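Local coordinates for protein glycine oxidase (Bacillus cereus ATCC 14579, PDB 7CYX) that probably oxidises glycine with molecular oxygen to glyoxylate, ammonium and hydrogen peroxide, using a bound FAD cofactor, as a step toward thiamine diphosphate, at residues L241-I253 against I284-K296. Numbering follows the deposited sequence.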
# COMPACT_ATOMS: atom_id res chain seq x y z
N LEU A 241 5.29 15.69 -11.01
CA LEU A 241 6.66 16.18 -11.25
C LEU A 241 7.42 15.29 -12.24
O LEU A 241 8.20 15.79 -13.03
CB LEU A 241 7.42 16.29 -9.91
CG LEU A 241 7.22 17.59 -9.13
CD1 LEU A 241 8.17 17.65 -7.95
CD2 LEU A 241 7.40 18.82 -10.02
N LEU A 242 7.22 13.97 -12.12
CA LEU A 242 7.77 12.93 -12.98
C LEU A 242 6.69 11.87 -13.15
O LEU A 242 6.05 11.52 -12.17
CB LEU A 242 8.97 12.24 -12.30
CG LEU A 242 10.36 12.74 -12.64
CD1 LEU A 242 11.39 11.85 -11.95
CD2 LEU A 242 10.60 12.75 -14.15
N LYS A 243 6.56 11.36 -14.37
CA LYS A 243 5.70 10.22 -14.69
C LYS A 243 6.52 8.94 -14.49
O LYS A 243 6.04 7.95 -13.95
CB LYS A 243 5.19 10.35 -16.14
CG LYS A 243 3.69 10.20 -16.35
CD LYS A 243 3.24 10.29 -17.82
CE LYS A 243 3.18 8.94 -18.53
NZ LYS A 243 1.90 8.22 -18.29
N ALA A 244 7.77 8.97 -14.95
CA ALA A 244 8.66 7.81 -14.96
C ALA A 244 9.96 8.14 -14.22
O ALA A 244 10.39 9.29 -14.17
CB ALA A 244 8.95 7.41 -16.39
N PRO A 245 10.68 7.13 -13.71
CA PRO A 245 11.94 7.38 -13.02
C PRO A 245 12.99 7.97 -13.98
O PRO A 245 12.94 7.71 -15.18
CB PRO A 245 12.37 5.99 -12.54
CG PRO A 245 11.14 5.12 -12.66
CD PRO A 245 10.38 5.69 -13.84
N ILE A 246 13.90 8.76 -13.44
CA ILE A 246 15.03 9.24 -14.28
C ILE A 246 16.30 8.70 -13.64
O ILE A 246 16.33 8.55 -12.43
CB ILE A 246 15.06 10.77 -14.46
CG1 ILE A 246 15.40 11.47 -13.15
CG2 ILE A 246 13.78 11.27 -15.08
CD1 ILE A 246 16.84 11.36 -12.77
N PHE A 247 17.29 8.39 -14.46
CA PHE A 247 18.54 7.79 -13.98
C PHE A 247 19.69 8.64 -14.48
O PHE A 247 19.57 9.24 -15.53
CB PHE A 247 18.65 6.39 -14.57
CG PHE A 247 19.41 5.39 -13.75
CD1 PHE A 247 18.84 4.83 -12.63
CD2 PHE A 247 20.68 5.00 -14.12
CE1 PHE A 247 19.54 3.91 -11.88
CE2 PHE A 247 21.38 4.08 -13.37
CZ PHE A 247 20.80 3.53 -12.25
N GLN A 248 20.77 8.71 -13.70
CA GLN A 248 21.96 9.47 -14.11
C GLN A 248 23.18 8.89 -13.40
O GLN A 248 23.39 9.26 -12.25
CB GLN A 248 21.80 10.95 -13.77
CG GLN A 248 22.82 11.84 -14.46
CD GLN A 248 22.90 13.20 -13.83
OE1 GLN A 248 23.09 13.34 -12.63
NE2 GLN A 248 22.76 14.23 -14.65
N GLU A 249 23.91 8.00 -14.07
CA GLU A 249 25.16 7.41 -13.55
C GLU A 249 24.92 6.88 -12.13
O GLU A 249 25.65 7.33 -11.22
CB GLU A 249 26.24 8.48 -13.51
CG GLU A 249 26.99 8.66 -14.81
CD GLU A 249 28.43 9.04 -14.58
OE1 GLU A 249 29.29 8.16 -14.68
OE2 GLU A 249 28.68 10.21 -14.27
N ARG A 250 23.90 6.05 -11.97
CA ARG A 250 23.43 5.39 -10.72
C ARG A 250 22.50 6.29 -9.88
O ARG A 250 21.66 5.74 -9.19
CB ARG A 250 24.51 4.65 -9.93
CG ARG A 250 25.24 3.57 -10.71
CD ARG A 250 26.58 3.24 -10.08
NE ARG A 250 27.01 1.87 -10.25
CZ ARG A 250 27.70 1.19 -9.34
NH1 ARG A 250 28.01 1.75 -8.19
NH2 ARG A 250 28.07 -0.06 -9.58
N PHE A 251 22.64 7.61 -9.97
CA PHE A 251 21.77 8.52 -9.19
C PHE A 251 20.36 8.46 -9.78
O PHE A 251 20.20 8.43 -10.99
CB PHE A 251 22.34 9.93 -9.20
CG PHE A 251 21.65 10.90 -8.29
CD1 PHE A 251 22.00 11.00 -6.96
CD2 PHE A 251 20.66 11.73 -8.76
CE1 PHE A 251 21.37 11.90 -6.12
CE2 PHE A 251 20.03 12.63 -7.92
CZ PHE A 251 20.39 12.71 -6.61
N TYR A 252 19.35 8.47 -8.92
CA TYR A 252 17.99 8.36 -9.48
C TYR A 252 16.98 9.20 -8.71
O TYR A 252 17.15 9.48 -7.54
CB TYR A 252 17.51 6.92 -9.38
CG TYR A 252 17.61 6.36 -7.99
CD1 TYR A 252 16.63 6.62 -7.06
CD2 TYR A 252 18.69 5.61 -7.60
CE1 TYR A 252 16.71 6.13 -5.77
CE2 TYR A 252 18.79 5.11 -6.32
CZ TYR A 252 17.80 5.37 -5.40
OH TYR A 252 17.88 4.88 -4.14
N ILE A 253 15.96 9.60 -9.44
CA ILE A 253 14.77 10.29 -8.90
C ILE A 253 13.63 9.39 -9.34
O ILE A 253 13.53 9.11 -10.51
CB ILE A 253 14.61 11.71 -9.47
CG1 ILE A 253 15.87 12.54 -9.29
CG2 ILE A 253 13.40 12.38 -8.85
CD1 ILE A 253 15.67 14.00 -9.54
N ILE A 284 22.86 14.98 -1.99
CA ILE A 284 21.83 14.30 -2.76
C ILE A 284 20.85 15.31 -3.32
O ILE A 284 20.46 15.24 -4.49
CB ILE A 284 21.08 13.26 -1.93
CG1 ILE A 284 21.94 12.02 -1.70
CG2 ILE A 284 19.74 12.93 -2.59
CD1 ILE A 284 21.37 11.09 -0.64
N LEU A 285 20.41 16.23 -2.46
CA LEU A 285 19.40 17.17 -2.85
C LEU A 285 19.95 18.17 -3.88
O LEU A 285 19.25 18.55 -4.82
CB LEU A 285 18.83 17.85 -1.60
CG LEU A 285 17.63 17.16 -0.95
CD1 LEU A 285 17.23 17.85 0.34
CD2 LEU A 285 16.44 17.10 -1.88
N GLU A 286 21.20 18.61 -3.73
CA GLU A 286 21.76 19.60 -4.65
C GLU A 286 21.86 18.97 -6.05
O GLU A 286 21.68 19.66 -7.08
CB GLU A 286 23.12 20.10 -4.17
CG GLU A 286 23.05 21.01 -2.95
CD GLU A 286 22.71 22.47 -3.19
OE1 GLU A 286 22.43 22.86 -4.37
OE2 GLU A 286 22.73 23.24 -2.20
N ARG A 287 22.18 17.67 -6.10
CA ARG A 287 22.30 16.98 -7.36
C ARG A 287 20.90 16.88 -7.98
O ARG A 287 20.75 17.02 -9.21
CB ARG A 287 22.96 15.61 -7.19
CG ARG A 287 23.40 14.98 -8.50
CD ARG A 287 24.26 13.74 -8.30
NE ARG A 287 24.58 13.01 -9.53
CZ ARG A 287 25.27 11.87 -9.55
NH1 ARG A 287 25.74 11.36 -8.42
NH2 ARG A 287 25.46 11.24 -10.70
N ALA A 288 19.88 16.71 -7.14
CA ALA A 288 18.52 16.51 -7.64
C ALA A 288 17.98 17.81 -8.23
O ALA A 288 17.16 17.77 -9.16
CB ALA A 288 17.61 16.01 -6.56
N TYR A 289 18.44 18.95 -7.70
CA TYR A 289 17.98 20.25 -8.10
C TYR A 289 18.42 20.52 -9.55
O TYR A 289 17.69 21.15 -10.29
CB TYR A 289 18.47 21.35 -7.15
CG TYR A 289 18.03 21.30 -5.71
CD1 TYR A 289 16.91 20.59 -5.29
CD2 TYR A 289 18.71 22.03 -4.74
CE1 TYR A 289 16.50 20.57 -3.97
CE2 TYR A 289 18.31 22.04 -3.41
CZ TYR A 289 17.20 21.29 -3.02
OH TYR A 289 16.79 21.27 -1.71
N THR A 290 19.61 20.05 -9.94
CA THR A 290 20.13 20.27 -11.29
C THR A 290 19.33 19.47 -12.34
O THR A 290 19.38 19.79 -13.52
CB THR A 290 21.61 19.90 -11.44
OG1 THR A 290 21.64 18.48 -11.48
CG2 THR A 290 22.52 20.41 -10.34
N ILE A 291 18.65 18.39 -11.92
CA ILE A 291 17.86 17.52 -12.79
C ILE A 291 16.41 18.02 -12.83
O ILE A 291 15.74 17.94 -13.88
CB ILE A 291 17.92 16.05 -12.33
CG1 ILE A 291 19.22 15.35 -12.73
CG2 ILE A 291 16.73 15.26 -12.86
CD1 ILE A 291 20.44 15.80 -11.99
N LEU A 292 15.92 18.50 -11.68
CA LEU A 292 14.48 18.67 -11.44
C LEU A 292 14.30 19.75 -10.38
O LEU A 292 14.05 19.46 -9.22
CB LEU A 292 13.88 17.34 -10.97
CG LEU A 292 12.43 17.08 -11.35
CD1 LEU A 292 11.88 15.85 -10.63
CD2 LEU A 292 11.58 18.28 -11.05
N PRO A 293 14.43 21.04 -10.78
CA PRO A 293 14.45 22.16 -9.84
C PRO A 293 13.20 22.31 -8.95
O PRO A 293 13.31 22.73 -7.80
CB PRO A 293 14.57 23.39 -10.74
CG PRO A 293 15.15 22.87 -12.04
CD PRO A 293 14.61 21.46 -12.17
N ALA A 294 12.03 21.96 -9.47
CA ALA A 294 10.82 22.11 -8.67
C ALA A 294 10.91 21.34 -7.34
O ALA A 294 10.07 21.56 -6.48
CB ALA A 294 9.60 21.67 -9.44
N LEU A 295 11.90 20.44 -7.18
CA LEU A 295 12.01 19.66 -5.94
C LEU A 295 12.40 20.58 -4.77
O LEU A 295 12.30 20.16 -3.62
CB LEU A 295 13.02 18.53 -6.10
CG LEU A 295 12.51 17.27 -6.81
CD1 LEU A 295 13.67 16.35 -7.16
CD2 LEU A 295 11.49 16.53 -5.96
N LYS A 296 12.81 21.81 -5.07
CA LYS A 296 13.17 22.81 -4.07
C LYS A 296 11.97 23.13 -3.19
O LYS A 296 12.16 23.30 -1.99
CB LYS A 296 13.70 24.07 -4.76
CG LYS A 296 15.12 23.97 -5.29
CD LYS A 296 15.48 25.10 -6.23
CE LYS A 296 16.97 25.36 -6.31
NZ LYS A 296 17.35 25.95 -7.61
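Arg287 lies stretched over the ring of Phe251, its CD 3.9 Å from the ring centroid in a CH-pi contact. Beyond CD the guanidinium reaches the ring's root: Phe251 CB sits over the centre of one guanidinium face, 3.5 Å from Arg287 CZ, with ring and guanidinium planes 15° apart. Arginine suits this partly exposed site because its methylenes cover an aromatic face while its charged end stays near the surface. With CG anti to the backbone N (chi1 -167°) and the chain extended to NE, it runs antiparallel to the phenylalanine side chain. At the guanidinium edge, NE gives a weak hydrogen bond to Gln248 OE1 (3.5 Å). The far edge of Phe251 meets the helix backbone, CZ 3.3 Å from Ile284 O, which lies near the ring plane and takes the helical hydrogen bond from Ala288 N; a flat ring can thus serve both neighbours, face and edge.

Next to the ring, Ile253 packs CD1 among Ile291, Ala288, Leu292 and Leu295. Ile253 CD1 lies 3.7 Å from Ile291 CG2, while the small Ala288 lets the strand come close. Ile246 CD1 meets the same methyl. Farther along, Leu241 CD2 packs on Ala294 CB (3.6 Å), and Leu242 touches Leu292; branched aliphatic chains suit this buried, apolar part.

A type I' turn, Gln248 to Phe251, joins strands 246-248 and 251-256 into a hairpin and sets Gln248 and Phe251 as a hydrogen-bonded pair on the face toward helix 278-291. Tyr252 points to the opposite face, where it touches FAD. Strands 95-99 and 260-269 flank the hairpin in the mixed sheet, and their Ile98 and Ile263 extend the apolar layer facing the helix.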